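Long-range contact in prolyl-tRNA synthetase (Naegleria fowleri, PDB 6UYH), which probably attaches proline to its cognate tRNA in an ATP-dependent reaction, as a class II aminoacyl-tRNA synthetase, and is captured here with halofuginone and an ATP analogue: residues A[47-58]-A[271-279]. Sequence-based numbering, arbitrary orientation.
Sequences FRPNCWFVWESV and LSTRTLGVM. With ANP (phosphoaminophosphonic acid-adenylate ester), chain C.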
ATOM      1  N   PHE A  47      -7.611   7.512  -8.560  1.00 18.77           N
ATOM      2  CA  PHE A  47      -7.831   8.033  -7.207  1.00 20.11           C
ATOM      3  C   PHE A  47      -6.864   9.192  -6.993  1.00 20.26           C
ATOM      4  O   PHE A  47      -5.653   8.977  -6.855  1.00 18.94           O
ATOM      5  CB  PHE A  47      -7.601   6.970  -6.128  1.00 19.38           C
ATOM      6  CG  PHE A  47      -8.586   5.830  -6.128  1.00 20.09           C
ATOM      7  CD1 PHE A  47      -8.786   5.051  -7.250  1.00 28.94           C
ATOM      8  CD2 PHE A  47      -9.268   5.507  -4.968  1.00 21.04           C
ATOM      9  CE1 PHE A  47      -9.691   3.991  -7.229  1.00 34.16           C
ATOM     10  CE2 PHE A  47     -10.165   4.437  -4.937  1.00 21.57           C
ATOM     11  CZ  PHE A  47     -10.381   3.692  -6.070  1.00 22.23           C
ATOM     12  N   ARG A  48      -7.390  10.413  -6.954  1.00 19.76           N
ATOM     13  CA  ARG A  48      -6.572  11.611  -6.811  1.00 19.86           C
ATOM     14  C   ARG A  48      -6.222  11.840  -5.335  1.00 19.11           C
ATOM     15  O   ARG A  48      -6.744  11.149  -4.453  1.00 21.49           O
ATOM     16  CB  ARG A  48      -7.316  12.786  -7.448  1.00 22.44           C
ATOM     17  CG  ARG A  48      -7.521  12.622  -8.956  1.00 25.62           C
ATOM     18  CD  ARG A  48      -8.251  13.816  -9.569  1.00 24.81           C
ATOM     19  NE  ARG A  48      -7.369  14.979  -9.686  1.00 26.36           N
ATOM     20  CZ  ARG A  48      -7.718  16.128 -10.261  1.00 29.94           C
ATOM     21  NH1 ARG A  48      -8.937  16.276 -10.763  1.00 26.31           N
ATOM     22  NH2 ARG A  48      -6.843  17.129 -10.341  1.00 28.50           N
ATOM     23  N   PRO A  49      -5.328  12.798  -5.029  1.00 20.34           N
ATOM     24  CA  PRO A  49      -4.789  12.886  -3.651  1.00 20.63           C
ATOM     25  C   PRO A  49      -5.828  12.976  -2.540  1.00 20.89           C
ATOM     26  O   PRO A  49      -5.706  12.263  -1.536  1.00 19.42           O
ATOM     27  CB  PRO A  49      -3.918  14.148  -3.710  1.00 22.61           C
ATOM     28  CG  PRO A  49      -3.414  14.168  -5.110  1.00 22.73           C
ATOM     29  CD  PRO A  49      -4.593  13.701  -5.942  1.00 20.77           C
ATOM     30  N   ASN A  50      -6.831  13.850  -2.673  1.00 21.32           N
ATOM     31  CA  ASN A  50      -7.792  14.038  -1.588  1.00 22.13           C
ATOM     32  C   ASN A  50      -8.620  12.784  -1.376  1.00 24.37           C
ATOM     33  O   ASN A  50      -9.098  12.521  -0.270  1.00 20.94           O
ATOM     34  CB  ASN A  50      -8.707  15.221  -1.885  1.00 21.99           C
ATOM     35  CG  ASN A  50      -7.950  16.518  -2.061  1.00 25.95           C
ATOM     36  OD1 ASN A  50      -6.742  16.591  -1.823  1.00 26.55           O
ATOM     37  ND2 ASN A  50      -8.662  17.562  -2.473  1.00 25.86           N
ATOM     38  N   CYS A  51      -8.772  11.999  -2.427  1.00 19.33           N
ATOM     39  CA  CYS A  51      -9.512  10.751  -2.369  1.00 19.82           C
ATOM     40  C   CYS A  51      -8.674   9.640  -1.754  1.00 20.77           C
ATOM     41  O   CYS A  51      -9.125   8.937  -0.839  1.00 20.64           O
ATOM     42  CB  CYS A  51      -9.937  10.393  -3.783  1.00 22.18           C
ATOM     43  SG  CYS A  51     -10.509   8.716  -3.961  1.00 25.41           S
ATOM     44  N   TRP A  52      -7.444   9.468  -2.246  1.00 19.34           N
ATOM     45  CA  TRP A  52      -6.581   8.422  -1.713  1.00 17.93           C
ATOM     46  C   TRP A  52      -6.288   8.657  -0.238  1.00 18.18           C
ATOM     47  O   TRP A  52      -6.132   7.700   0.523  1.00 19.23           O
ATOM     48  CB  TRP A  52      -5.276   8.350  -2.525  1.00 18.26           C
ATOM     49  CG  TRP A  52      -4.468   7.088  -2.243  1.00 16.58           C
ATOM     50  CD1 TRP A  52      -3.235   7.011  -1.645  1.00 19.18           C
ATOM     51  CD2 TRP A  52      -4.853   5.742  -2.543  1.00 19.22           C
ATOM     52  NE1 TRP A  52      -2.838   5.696  -1.561  1.00 19.24           N
ATOM     53  CE2 TRP A  52      -3.809   4.900  -2.108  1.00 19.74           C
ATOM     54  CE3 TRP A  52      -5.983   5.165  -3.136  1.00 18.88           C
ATOM     55  CZ2 TRP A  52      -3.864   3.510  -2.246  1.00 18.47           C
ATOM     56  CZ3 TRP A  52      -6.031   3.787  -3.282  1.00 19.89           C
ATOM     57  CH2 TRP A  52      -4.974   2.978  -2.839  1.00 19.97           C
ATOM     58  N   PHE A  53      -6.251   9.923   0.186  1.00 18.44           N
ATOM     59  CA  PHE A  53      -6.083  10.242   1.601  1.00 19.69           C
ATOM     60  C   PHE A  53      -7.120   9.544   2.474  1.00 22.73           C
ATOM     61  O   PHE A  53      -6.810   9.103   3.588  1.00 18.64           O
ATOM     62  CB  PHE A  53      -6.159  11.755   1.818  1.00 18.68           C
ATOM     63  CG  PHE A  53      -5.959  12.166   3.258  1.00 19.75           C
ATOM     64  CD1 PHE A  53      -4.690  12.403   3.750  1.00 23.52           C
ATOM     65  CD2 PHE A  53      -7.043  12.286   4.126  1.00 19.83           C
ATOM     66  CE1 PHE A  53      -4.500  12.764   5.067  1.00 26.43           C
ATOM     67  CE2 PHE A  53      -6.853  12.637   5.455  1.00 20.69           C
ATOM     68  CZ  PHE A  53      -5.582  12.875   5.922  1.00 23.09           C
ATOM     69  N   VAL A  54      -8.367   9.464   2.001  1.00 16.95           N
ATOM     70  CA  VAL A  54      -9.402   8.780   2.776  1.00 18.32           C
ATOM     71  C   VAL A  54      -9.034   7.315   2.969  1.00 19.28           C
ATOM     72  O   VAL A  54      -9.142   6.765   4.072  1.00 20.20           O
ATOM     73  CB  VAL A  54     -10.776   8.926   2.098  1.00 17.61           C
ATOM     74  CG1 VAL A  54     -11.848   8.169   2.916  1.00 20.36           C
ATOM     75  CG2 VAL A  54     -11.176  10.385   1.993  1.00 18.10           C
ATOM     76  N   TRP A  55      -8.609   6.650   1.895  1.00 18.61           N
ATOM     77  CA  TRP A  55      -8.278   5.232   2.017  1.00 20.13           C
ATOM     78  C   TRP A  55      -7.046   5.030   2.895  1.00 16.10           C
ATOM     79  O   TRP A  55      -7.006   4.104   3.710  1.00 17.15           O
ATOM     80  CB  TRP A  55      -8.078   4.617   0.634  1.00 17.55           C
ATOM     81  CG  TRP A  55      -7.906   3.125   0.645  1.00 19.07           C
ATOM     82  CD1 TRP A  55      -6.827   2.420   0.167  1.00 21.66           C
ATOM     83  CD2 TRP A  55      -8.831   2.148   1.154  1.00 18.18           C
ATOM     84  NE1 TRP A  55      -7.040   1.065   0.338  1.00 22.66           N
ATOM     85  CE2 TRP A  55      -8.252   0.875   0.949  1.00 19.34           C
ATOM     86  CE3 TRP A  55     -10.092   2.226   1.764  1.00 18.72           C
ATOM     87  CZ2 TRP A  55      -8.890  -0.310   1.338  1.00 19.88           C
ATOM     88  CZ3 TRP A  55     -10.728   1.046   2.148  1.00 21.36           C
ATOM     89  CH2 TRP A  55     -10.123  -0.204   1.932  1.00 19.80           C
ATOM     90  N   GLU A  56      -6.049   5.912   2.780  1.00 17.41           N
ATOM     91  CA  GLU A  56      -4.899   5.823   3.680  1.00 17.63           C
ATOM     92  C   GLU A  56      -5.318   5.985   5.137  1.00 18.13           C
ATOM     93  O   GLU A  56      -4.726   5.363   6.028  1.00 19.10           O
ATOM     94  CB  GLU A  56      -3.853   6.878   3.317  1.00 17.86           C
ATOM     95  CG  GLU A  56      -3.160   6.606   2.007  1.00 21.21           C
ATOM     96  CD  GLU A  56      -2.088   7.640   1.719  1.00 30.22           C
ATOM     97  OE1 GLU A  56      -2.238   8.792   2.177  1.00 34.57           O
ATOM     98  OE2 GLU A  56      -1.102   7.298   1.049  1.00 26.39           O
ATOM     99  N   SER A  57      -6.314   6.844   5.393  1.00 20.00           N
ATOM    100  CA  SER A  57      -6.811   7.059   6.749  1.00 20.10           C
ATOM    101  C   SER A  57      -7.483   5.804   7.283  1.00 18.97           C
ATOM    102  O   SER A  57      -7.294   5.431   8.446  1.00 19.72           O
ATOM    103  CB  SER A  57      -7.787   8.233   6.773  1.00 20.70           C
ATOM    104  OG  SER A  57      -7.133   9.477   6.528  1.00 22.53           O
ATOM    105  N   VAL A  58      -8.251   5.136   6.434  1.00 17.03           N
ATOM    106  CA  VAL A  58      -8.851   3.861   6.813  1.00 17.32           C
ATOM    107  C   VAL A  58      -7.764   2.846   7.126  1.00 19.16           C
ATOM    108  O   VAL A  58      -7.826   2.143   8.143  1.00 21.90           O
ATOM    109  CB  VAL A  58      -9.791   3.370   5.701  1.00 19.45           C
ATOM    110  CG1 VAL A  58     -10.247   1.931   5.980  1.00 21.89           C
ATOM    111  CG2 VAL A  58     -10.990   4.305   5.619  1.00 19.08           C
ATOM    112  N   LEU A 271     -12.611  -5.571   3.339  1.00 17.11           N
ATOM    113  CA  LEU A 271     -13.202  -4.236   3.302  1.00 16.45           C
ATOM    114  C   LEU A 271     -12.497  -3.491   2.175  1.00 16.66           C
ATOM    115  O   LEU A 271     -11.269  -3.559   2.097  1.00 16.44           O
ATOM    116  CB  LEU A 271     -12.977  -3.513   4.642  1.00 16.66           C
ATOM    117  CG  LEU A 271     -13.510  -2.090   4.808  1.00 21.93           C
ATOM    118  CD1 LEU A 271     -14.983  -2.138   5.165  1.00 22.00           C
ATOM    119  CD2 LEU A 271     -12.712  -1.339   5.870  1.00 22.31           C
ATOM    120  N   SER A 272     -13.247  -2.791   1.309  1.00 16.33           N
ATOM    121  CA  SER A 272     -12.671  -2.219   0.080  1.00 16.93           C
ATOM    122  C   SER A 272     -12.905  -0.713  -0.026  1.00 18.00           C
ATOM    123  O   SER A 272     -13.582  -0.095   0.805  1.00 18.36           O
ATOM    124  CB  SER A 272     -13.274  -2.883  -1.159  1.00 16.88           C
ATOM    125  OG  SER A 272     -14.551  -2.322  -1.429  1.00 19.28           O
ATOM    126  N   THR A 273     -12.395  -0.144  -1.126  1.00 17.16           N
ATOM    127  CA  THR A 273     -12.629   1.252  -1.479  1.00 18.74           C
ATOM    128  C   THR A 273     -14.090   1.542  -1.830  1.00 16.96           C
ATOM    129  O   THR A 273     -14.424   2.703  -2.086  1.00 17.32           O
ATOM    130  CB  THR A 273     -11.695   1.662  -2.628  1.00 18.53           C
ATOM    131  OG1 THR A 273     -11.601   0.616  -3.613  1.00 15.79           O
ATOM    132  CG2 THR A 273     -10.287   1.967  -2.063  1.00 16.69           C
ATOM    133  N   ARG A 274     -14.957   0.527  -1.828  1.00 13.52           N
ATOM    134  CA  ARG A 274     -16.396   0.775  -1.819  1.00 14.08           C
ATOM    135  C   ARG A 274     -16.783   1.731  -0.692  1.00 18.62           C
ATOM    136  O   ARG A 274     -17.711   2.538  -0.846  1.00 20.21           O
ATOM    137  CB  ARG A 274     -17.140  -0.567  -1.694  1.00 13.71           C
ATOM    138  CG  ARG A 274     -18.615  -0.451  -1.347  1.00 16.45           C
ATOM    139  CD  ARG A 274     -19.294  -1.824  -1.419  1.00 17.19           C
ATOM    140  NE  ARG A 274     -19.292  -2.348  -2.778  1.00 18.95           N
ATOM    141  CZ  ARG A 274     -19.872  -3.481  -3.128  1.00 25.06           C
ATOM    142  NH1 ARG A 274     -20.527  -4.200  -2.214  1.00 25.86           N
ATOM    143  NH2 ARG A 274     -19.807  -3.885  -4.392  1.00 24.01           N
ATOM    144  N   THR A 275     -16.075   1.657   0.434  1.00 16.22           N
ATOM    145  CA  THR A 275     -16.290   2.567   1.561  1.00 16.80           C
ATOM    146  C   THR A 275     -16.363   4.020   1.121  1.00 18.91           C
ATOM    147  O   THR A 275     -17.204   4.783   1.614  1.00 19.26           O
ATOM    148  CB  THR A 275     -15.158   2.417   2.585  1.00 16.10           C
ATOM    149  OG1 THR A 275     -13.889   2.476   1.916  1.00 19.49           O
ATOM    150  CG2 THR A 275     -15.277   1.099   3.317  1.00 17.48           C
ATOM    151  N   LEU A 276     -15.474   4.425   0.212  1.00 17.58           N
ATOM    152  CA  LEU A 276     -15.446   5.817  -0.234  1.00 16.13           C
ATOM    153  C   LEU A 276     -16.730   6.180  -0.973  1.00 19.63           C
ATOM    154  O   LEU A 276     -17.246   7.293  -0.829  1.00 18.48           O
ATOM    155  CB  LEU A 276     -14.235   6.067  -1.135  1.00 20.25           C
ATOM    156  CG  LEU A 276     -12.918   6.454  -0.448  1.00 24.16           C
ATOM    157  CD1 LEU A 276     -12.446   5.353   0.469  1.00 22.56           C
ATOM    158  CD2 LEU A 276     -11.862   6.755  -1.484  1.00 26.34           C
ATOM    159  N   GLY A 277     -17.238   5.260  -1.797  1.00 18.33           N
ATOM    160  CA  GLY A 277     -18.478   5.523  -2.512  1.00 15.84           C
ATOM    161  C   GLY A 277     -19.659   5.683  -1.576  1.00 17.90           C
ATOM    162  O   GLY A 277     -20.489   6.581  -1.750  1.00 20.05           O
ATOM    163  N   VAL A 278     -19.750   4.813  -0.570  1.00 18.22           N
ATOM    164  CA  VAL A 278     -20.822   4.926   0.414  1.00 16.03           C
ATOM    165  C   VAL A 278     -20.750   6.275   1.110  1.00 17.11           C
ATOM    166  O   VAL A 278     -21.754   6.988   1.235  1.00 19.02           O
ATOM    167  CB  VAL A 278     -20.743   3.768   1.426  1.00 15.59           C
ATOM    168  CG1 VAL A 278     -21.808   3.955   2.511  1.00 17.97           C
ATOM    169  CG2 VAL A 278     -20.966   2.439   0.713  1.00 20.29           C
ATOM    170  N   MET A 279     -19.548   6.649   1.552  1.00 19.33           N
ATOM    171  CA  MET A 279     -19.335   7.923   2.229  1.00 17.64           C
ATOM    172  C   MET A 279     -19.869   9.084   1.399  1.00 21.58           C
ATOM    173  O   MET A 279     -20.590   9.955   1.905  1.00 20.95           O
ATOM    174  CB  MET A 279     -17.834   8.106   2.503  1.00 19.14           C
ATOM    175  CG  MET A 279     -17.486   9.390   3.264  1.00 21.36           C
ATOM    176  SD  MET A 279     -15.694   9.689   3.206  1.00 26.14           S
ATOM    177  CE  MET A 279     -15.448  10.189   1.499  1.00 22.08           C
TER
HETATM  178  PG  ANP C 601     -20.927  -7.977  -4.360  1.00 44.96           P
HETATM  179  O1G ANP C 601     -22.310  -8.429  -4.431  1.00 48.39           O
HETATM  180  O2G ANP C 601     -20.229  -8.300  -5.748  1.00 37.08           O
HETATM  181  O3G ANP C 601     -20.978  -6.428  -4.066  1.00 52.93           O
HETATM  182  PB  ANP C 601     -18.951  -9.888  -3.166  1.00 37.32           P
HETATM  183  O1B ANP C 601     -19.430 -11.138  -2.596  1.00 38.66           O
HETATM  184  O2B ANP C 601     -18.470 -10.136  -4.628  1.00 31.96           O
HETATM  185  N3B ANP C 601     -20.090  -8.700  -3.146  1.00 46.77           N
HETATM  186  PA  ANP C 601     -16.559  -9.977  -1.542  1.00 26.46           P
HETATM  187  O1A ANP C 601     -17.021 -10.732  -0.358  1.00 32.74           O
HETATM  188  O2A ANP C 601     -15.812 -10.867  -2.480  1.00 26.06           O
HETATM  189  O3A ANP C 601     -17.760  -9.322  -2.349  1.00 31.43           O
HETATM  190  O5' ANP C 601     -15.630  -8.698  -1.236  1.00 29.10           O
HETATM  191  C5' ANP C 601     -15.372  -8.079   0.045  1.00 25.80           C
HETATM  192  C4' ANP C 601     -15.941  -6.686  -0.011  1.00 31.92           C
HETATM  193  O4' ANP C 601     -15.355  -5.961  -1.115  1.00 24.98           O
HETATM  194  C3' ANP C 601     -17.437  -6.661  -0.284  1.00 35.76           C
HETATM  195  O3' ANP C 601     -18.170  -6.808   0.926  1.00 47.43           O
HETATM  196  C2' ANP C 601     -17.640  -5.284  -0.919  1.00 28.95           C
HETATM  197  O2' ANP C 601     -17.902  -4.310   0.083  1.00 29.21           O
HETATM  198  C1' ANP C 601     -16.300  -5.043  -1.642  1.00 20.67           C
HETATM  199  N9  ANP C 601     -16.368  -5.233  -3.085  1.00 24.31           N
HETATM  200  C8  ANP C 601     -16.770  -6.359  -3.756  1.00 21.83           C
HETATM  201  N7  ANP C 601     -16.726  -6.252  -5.061  1.00 23.11           N
HETATM  202  C5  ANP C 601     -16.258  -4.960  -5.267  1.00 21.25           C
HETATM  203  C6  ANP C 601     -15.989  -4.226  -6.436  1.00 22.18           C
HETATM  204  N6  ANP C 601     -16.103  -4.720  -7.672  1.00 20.37           N
HETATM  205  N1  ANP C 601     -15.566  -2.951  -6.289  1.00 19.74           N
HETATM  206  C2  ANP C 601     -15.400  -2.465  -5.055  1.00 19.60           C
HETATM  207  N3  ANP C 601     -15.603  -3.068  -3.882  1.00 19.85           N
HETATM  208  C4  ANP C 601     -16.038  -4.321  -4.058  1.00 20.06           C
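A buried, largely apolar packing of Trp-55, Val-54 and Cys-51 against Thr-273 and Leu-276 joins helix 49-67 to the turn between strand 261-272 and helix 274-283, in the catalytic core. The two helical segments cross at 114°, their axes 10.2 Å apart, and no hydrogen bond links them. Thr-273 CG2 sits over one face of the Trp-55 indole in a CH-pi contact, 3.7 Å from the centroid of the five-membered ring. With CG anti to the backbone N (chi1 -173°), the indole extends alongside the end of the strand, its benzo edge meeting Leu-271 O nearly in plane, CH2 to O 3.5 Å. Leu-276 divides its branches: CD1 rests on Val-54 CG1 at 3.8 Å, the two side chains sliding past each other in opposite directions, while CD2 packs against Cys-51 SG. Phe-47 CE2 approaches the same Thr-273 methyl from roughly the other side, and its ring also meets Tyr-166 and Phe-159 edge-to-face. Farther along the helix, Val-58 CG1 and Leu-271 CD2 reach tip to tip, beside helix 177-198.

The strand-turn-helix 271-279 belongs to the class II synthetase core, and Arg-274 is consistent with the class II motif 3 arginine, which holds the ATP gamma-phosphate. Arg-274 NH1 and NH2 both donate to O3G of the nucleotide analogue, at 2.9 and 2.8 Å, while C2' of the ribose lies over one guanidinium face; further bonds to Ile-160 O and Gln-235 O hold the group in place. Ser-272 OG donates to adenine N3 and accepts a capping bond from Arg-274 N (158°). Ser-272 O accepts hydrogen bonds from both Thr-275 N and Thr-275 OG1, the hydroxyl also touching Trp-55 CZ3.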